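Local coordinates for packaging enzyme P4 (Pseudomonas phage phi13, PDB 4BLP), which probably hydrolyses NTPs as a hexameric RecA-like motor of the P-loop NTPase class to package the viral RNA, at residues D[110-115]-D[192-197]; D[234-239]-D[271-276]. All blocks are in the same frame, centred on the assembly; numbering follows the deposited sequence.

Both contacts pack helices of the RecA-like P-loop NTPase core, and both are buried. Contact 1 sets helix 193-205 against strand 110-111 of the small antiparallel sheet formed with 65-70 and 73-78, whereas contact 2 pairs helices 233-248 and 266-274 beside the strands of the central sheet. Their centres lie 21 Å apart and their nearest atoms about 8 Å, so they do not touch, and contact 1 closes in sequence before contact 2 opens. Each also lies at a subunit interface of the hexamer: the second subunit borders contact 1, and the third subunit borders contact 2, where T155 of the third subunit, within that subunit's probable P-loop (153-160), packs on N271.

Contact 1: D[110-115]-D[192-197]; sequences VFVPQQ and DLTEML
V110 and T194 join the small antiparallel sheet of 65-70, 73-78 and 110-111 to the start of helix 193-205, a helix of the RecA-like core, in a strand-on-helix contact made without a direct hydrogen bond. V110 points at the helix and spreads its two methyls over L197: CG1 lies 4.0 Å from L197 CD2, and CG2 packs on L197 CG, the two side chains crossing at about a right angle. With CG1 anti to the backbone N (chi1 175°) and CG2 beside that N, both methyls come against the L197 side chain. One turn earlier T194 comes up to the strand backbone, its CB 3.6 Å from V110 O. Its methyl CG2 reaches past F111 CA to V112 CG2, 3.9 Å away, again with side chains at about a right angle, while L75 of strand 73-78 also touches T194. F111 turns from the helix and packs on V76. D192 is the N-cap: OD1 accepts from E195 N from above the carboxylate plane, and OD2 takes a weak bond from T194 N. A121 of the second subunit packs on T194, and R128 of that subunit forms a salt bridge with E195. One water donates to V110 O and, weakly, to T194 OG1, linking strand to helix; T194 OG1 in turn gives its proton to the syn lone pair of D192 OD2, at 2.6 Å.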
loop_
_atom_site.group_PDB
_atom_site.type_symbol
_atom_site.label_atom_id
_atom_site.label_comp_id
_atom_site.label_asym_id
_atom_site.label_seq_id
_atom_site.Cartn_x
_atom_site.Cartn_y
_atom_site.Cartn_z
ATOM N N VAL D 110 -19.111 22.552 11.746
ATOM C CA VAL D 110 -18.318 21.307 11.634
ATOM C C VAL D 110 -17.352 21.567 10.516
ATOM O O VAL D 110 -17.781 22.000 9.424
ATOM C CB VAL D 110 -19.160 20.032 11.354
ATOM C CG1 VAL D 110 -18.247 18.803 11.138
ATOM C CG2 VAL D 110 -20.175 19.771 12.472
ATOM N N PHE D 111 -16.072 21.335 10.755
ATOM C CA PHE D 111 -15.096 21.584 9.699
ATOM C C PHE D 111 -13.900 20.690 9.856
ATOM O O PHE D 111 -13.637 20.166 10.959
ATOM C CB PHE D 111 -14.638 23.077 9.710
ATOM C CG PHE D 111 -13.997 23.539 11.017
ATOM C CD1 PHE D 111 -14.784 24.022 12.070
ATOM C CD2 PHE D 111 -12.621 23.450 11.204
ATOM C CE1 PHE D 111 -14.201 24.421 13.284
ATOM C CE2 PHE D 111 -12.033 23.819 12.421
ATOM C CZ PHE D 111 -12.829 24.314 13.458
ATOM N N VAL D 112 -13.161 20.529 8.759
ATOM C CA VAL D 112 -11.859 19.859 8.828
ATOM C C VAL D 112 -10.816 20.907 9.276
ATOM O O VAL D 112 -10.592 21.900 8.550
ATOM C CB VAL D 112 -11.457 19.236 7.466
ATOM C CG1 VAL D 112 -10.047 18.598 7.562
ATOM C CG2 VAL D 112 -12.495 18.193 7.047
ATOM N N PRO D 113 -10.154 20.712 10.443
ATOM C CA PRO D 113 -9.112 21.679 10.874
ATOM C C PRO D 113 -7.933 21.524 9.926
ATOM O O PRO D 113 -7.559 20.387 9.564
ATOM C CB PRO D 113 -8.784 21.265 12.312
ATOM C CG PRO D 113 -9.066 19.741 12.329
ATOM C CD PRO D 113 -10.294 19.592 11.400
ATOM N N GLN D 114 -7.359 22.669 9.501
ATOM C CA GLN D 114 -6.355 22.607 8.434
ATOM C C GLN D 114 -4.896 22.634 8.891
ATOM O O GLN D 114 -3.982 22.611 8.047
ATOM C CB GLN D 114 -6.633 23.710 7.404
ATOM C CG GLN D 114 -7.972 23.451 6.615
ATOM C CD GLN D 114 -8.045 22.086 5.930
ATOM O OE1 GLN D 114 -7.042 21.517 5.486
ATOM N NE2 GLN D 114 -9.225 21.540 5.788
ATOM N N GLN D 115 -4.674 22.522 10.214
ATOM C CA GLN D 115 -3.314 22.335 10.721
ATOM C C GLN D 115 -2.727 21.062 10.092
ATOM O O GLN D 115 -3.385 19.999 10.095
ATOM C CB GLN D 115 -3.389 22.152 12.259
ATOM C CG GLN D 115 -2.135 21.516 12.907
ATOM C CD GLN D 115 -0.875 22.353 12.993
ATOM O OE1 GLN D 115 0.157 21.827 13.399
ATOM N NE2 GLN D 115 -0.898 23.655 12.631
ATOM N N ASP D 192 -20.975 17.332 1.242
ATOM C CA ASP D 192 -19.845 16.589 1.863
ATOM C C ASP D 192 -20.173 16.187 3.294
ATOM O O ASP D 192 -21.240 16.537 3.828
ATOM C CB ASP D 192 -18.558 17.438 1.831
ATOM C CG ASP D 192 -18.501 18.461 2.929
ATOM O OD1 ASP D 192 -19.465 19.229 3.063
ATOM O OD2 ASP D 192 -17.488 18.470 3.692
ATOM N N LEU D 193 -19.256 15.473 3.912
ATOM C CA LEU D 193 -19.440 14.991 5.291
ATOM C C LEU D 193 -19.603 16.160 6.297
ATOM O O LEU D 193 -20.434 16.067 7.203
ATOM C CB LEU D 193 -18.209 14.132 5.635
ATOM C CG LEU D 193 -18.062 13.753 7.127
ATOM C CD1 LEU D 193 -19.156 12.731 7.540
ATOM C CD2 LEU D 193 -16.664 13.158 7.347
ATOM N N THR D 194 -18.812 17.258 6.145
ATOM C CA THR D 194 -18.916 18.343 7.121
ATOM C C THR D 194 -20.258 19.043 7.021
ATOM O O THR D 194 -20.858 19.348 8.064
ATOM C CB THR D 194 -17.764 19.373 6.988
ATOM O OG1 THR D 194 -17.839 20.054 5.727
ATOM C CG2 THR D 194 -16.387 18.721 7.153
ATOM N N GLU D 195 -20.735 19.295 5.784
ATOM C CA GLU D 195 -22.040 19.950 5.632
ATOM C C GLU D 195 -23.139 19.026 6.193
ATOM O O GLU D 195 -24.063 19.496 6.849
ATOM C CB GLU D 195 -22.299 20.268 4.138
ATOM C CG GLU D 195 -23.585 21.049 3.948
ATOM C CD GLU D 195 -23.937 21.303 2.486
ATOM O OE1 GLU D 195 -23.366 20.633 1.590
ATOM O OE2 GLU D 195 -24.833 22.141 2.253
ATOM N N MET D 196 -23.072 17.743 5.875
ATOM C CA MET D 196 -24.070 16.783 6.375
ATOM C C MET D 196 -24.135 16.836 7.905
ATOM O O MET D 196 -25.225 16.995 8.448
ATOM C CB MET D 196 -23.698 15.363 5.902
ATOM C CG MET D 196 -24.726 14.280 6.327
ATOM S SD MET D 196 -24.573 13.753 8.070
ATOM C CE MET D 196 -22.959 12.921 7.984
ATOM N N LEU D 197 -22.985 16.750 8.591
ATOM C CA LEU D 197 -22.985 16.741 10.052
ATOM C C LEU D 197 -23.447 18.070 10.644
ATOM O O LEU D 197 -24.191 18.058 11.606
ATOM C CB LEU D 197 -21.609 16.380 10.612
ATOM C CG LEU D 197 -21.583 16.038 12.115
ATOM C CD1 LEU D 197 -22.604 14.932 12.534
ATOM C CD2 LEU D 197 -20.197 15.615 12.522
HETATM O O HOH W 1 -16.694 23.107 6.787
#

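Contact 2: D[234-239]-D[271-276]; sequences ALYAAL and NNIAAS
Two helices of the RecA-like P-loop NTPase core, 233-248 and 266-274, meet here through the ring of Y236, which reaches across to N272 and I273 of the second helix. N272 sets its CB over one face of that ring in a CH-pi contact, 3.6 Å from the Y236 ring centroid and displaced toward the rim, with Y236 CZ the nearest ring atom. The amide of N272 stands steeply to the ring, the planes 69° apart, and its ND2 makes a weak but fairly straight hydrogen bond to Y236 OH (3.4 Å, 163°). I273 meets the ring at its edge instead, CG1 lying 3.9 Å from Y236 CE1, and its CG2 touches L239 CD1. S276 closes the other end of the contact: its OG is 3.5 Å from Y236 CB, and its CB packs against L239 CB. With OG anti to its own carbonyl carbon (chi1 -52°), S276 turns back to give a 2.7 Å hydrogen bond from OG to N272 O, tying the chain to the preceding turn. S276 OG is also hydrogen-bonded to NH2 of R216 of the third subunit, whose side chain packs on Y236 as well, placing this side of the helix pair at the subunit interface. Deeper in, I273 rests on V150 of strand 147-152 and M280 of strand 279-284, while L239 packs on L148 and on L218 of helix 216-221.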
loop_
_atom_site.group_PDB
_atom_site.type_symbol
_atom_site.label_atom_id
_atom_site.label_comp_id
_atom_site.label_asym_id
_atom_site.label_seq_id
_atom_site.Cartn_x
_atom_site.Cartn_y
_atom_site.Cartn_z
ATOM N N ALA D 234 -12.639 0.544 10.971
ATOM C CA ALA D 234 -12.669 1.995 11.124
ATOM C C ALA D 234 -14.102 2.543 10.994
ATOM O O ALA D 234 -14.388 3.616 11.532
ATOM C CB ALA D 234 -11.752 2.657 10.093
ATOM N N LEU D 235 -15.008 1.807 10.324
ATOM C CA LEU D 235 -16.395 2.259 10.198
ATOM C C LEU D 235 -17.042 2.211 11.585
ATOM O O LEU D 235 -17.791 3.105 11.924
ATOM C CB LEU D 235 -17.185 1.363 9.234
ATOM C CG LEU D 235 -18.655 1.750 9.030
ATOM C CD1 LEU D 235 -18.842 3.197 8.484
ATOM C CD2 LEU D 235 -19.371 0.699 8.137
ATOM N N TYR D 236 -16.770 1.145 12.352
ATOM C CA TYR D 236 -17.370 1.027 13.698
ATOM C C TYR D 236 -16.844 2.109 14.597
ATOM O O TYR D 236 -17.631 2.699 15.336
ATOM C CB TYR D 236 -17.063 -0.332 14.319
ATOM C CG TYR D 236 -17.424 -1.506 13.438
ATOM C CD1 TYR D 236 -18.683 -1.601 12.847
ATOM C CD2 TYR D 236 -16.529 -2.551 13.242
ATOM C CE1 TYR D 236 -19.034 -2.714 12.078
ATOM C CE2 TYR D 236 -16.866 -3.658 12.474
ATOM C CZ TYR D 236 -18.112 -3.728 11.881
ATOM O OH TYR D 236 -18.434 -4.860 11.169
ATOM N N ALA D 237 -15.513 2.386 14.546
ATOM C CA ALA D 237 -14.941 3.468 15.374
ATOM C C ALA D 237 -15.569 4.807 14.951
ATOM O O ALA D 237 -15.842 5.661 15.808
ATOM C CB ALA D 237 -13.418 3.514 15.178
ATOM N N ALA D 238 -15.789 4.997 13.640
ATOM C CA ALA D 238 -16.390 6.274 13.136
ATOM C C ALA D 238 -17.800 6.414 13.664
ATOM O O ALA D 238 -18.212 7.498 14.055
ATOM C CB ALA D 238 -16.414 6.315 11.595
ATOM N N LEU D 239 -18.565 5.315 13.635
ATOM C CA LEU D 239 -19.956 5.397 14.149
ATOM C C LEU D 239 -19.956 5.714 15.653
ATOM O O LEU D 239 -20.779 6.504 16.108
ATOM C CB LEU D 239 -20.661 4.056 13.903
ATOM C CG LEU D 239 -21.004 3.778 12.418
ATOM C CD1 LEU D 239 -21.571 2.366 12.270
ATOM C CD2 LEU D 239 -22.028 4.830 11.847
ATOM N N ASN D 271 -24.146 -6.973 14.683
ATOM C CA ASN D 271 -23.795 -6.928 16.105
ATOM C C ASN D 271 -22.725 -5.861 16.373
ATOM O O ASN D 271 -22.803 -5.144 17.364
ATOM C CB ASN D 271 -23.273 -8.288 16.588
ATOM C CG ASN D 271 -24.334 -9.334 16.721
ATOM O OD1 ASN D 271 -25.531 -9.031 16.787
ATOM N ND2 ASN D 271 -23.905 -10.598 16.802
ATOM N N ASN D 272 -21.716 -5.763 15.488
ATOM C CA ASN D 272 -20.658 -4.763 15.680
ATOM C C ASN D 272 -21.211 -3.358 15.549
ATOM O O ASN D 272 -20.788 -2.462 16.276
ATOM C CB ASN D 272 -19.514 -5.007 14.677
ATOM C CG ASN D 272 -18.738 -6.285 14.950
ATOM O OD1 ASN D 272 -18.701 -6.785 16.060
ATOM N ND2 ASN D 272 -18.104 -6.858 13.953
ATOM N N ILE D 273 -22.167 -3.148 14.623
ATOM C CA ILE D 273 -22.798 -1.828 14.476
ATOM C C ILE D 273 -23.598 -1.498 15.746
ATOM O O ILE D 273 -23.467 -0.395 16.295
ATOM C CB ILE D 273 -23.687 -1.771 13.193
ATOM C CG1 ILE D 273 -22.810 -1.828 11.951
ATOM C CG2 ILE D 273 -24.522 -0.483 13.184
ATOM C CD1 ILE D 273 -23.590 -1.909 10.629
ATOM N N ALA D 274 -24.421 -2.455 16.238
ATOM C CA ALA D 274 -25.213 -2.238 17.461
ATOM C C ALA D 274 -24.312 -1.893 18.661
ATOM O O ALA D 274 -24.682 -1.069 19.481
ATOM C CB ALA D 274 -26.033 -3.483 17.784
ATOM N N ALA D 275 -23.103 -2.497 18.722
ATOM C CA ALA D 275 -22.156 -2.286 19.803
ATOM C C ALA D 275 -21.475 -0.931 19.697
ATOM O O ALA D 275 -20.808 -0.523 20.648
ATOM C CB ALA D 275 -21.097 -3.389 19.781
ATOM N N SER D 276 -21.699 -0.204 18.579
ATOM C CA SER D 276 -21.039 1.071 18.347
ATOM C C SER D 276 -21.905 2.296 18.591
ATOM O O SER D 276 -21.360 3.408 18.624
ATOM C CB SER D 276 -20.520 1.124 16.908
ATOM O OG SER D 276 -19.730 -0.029 16.611
#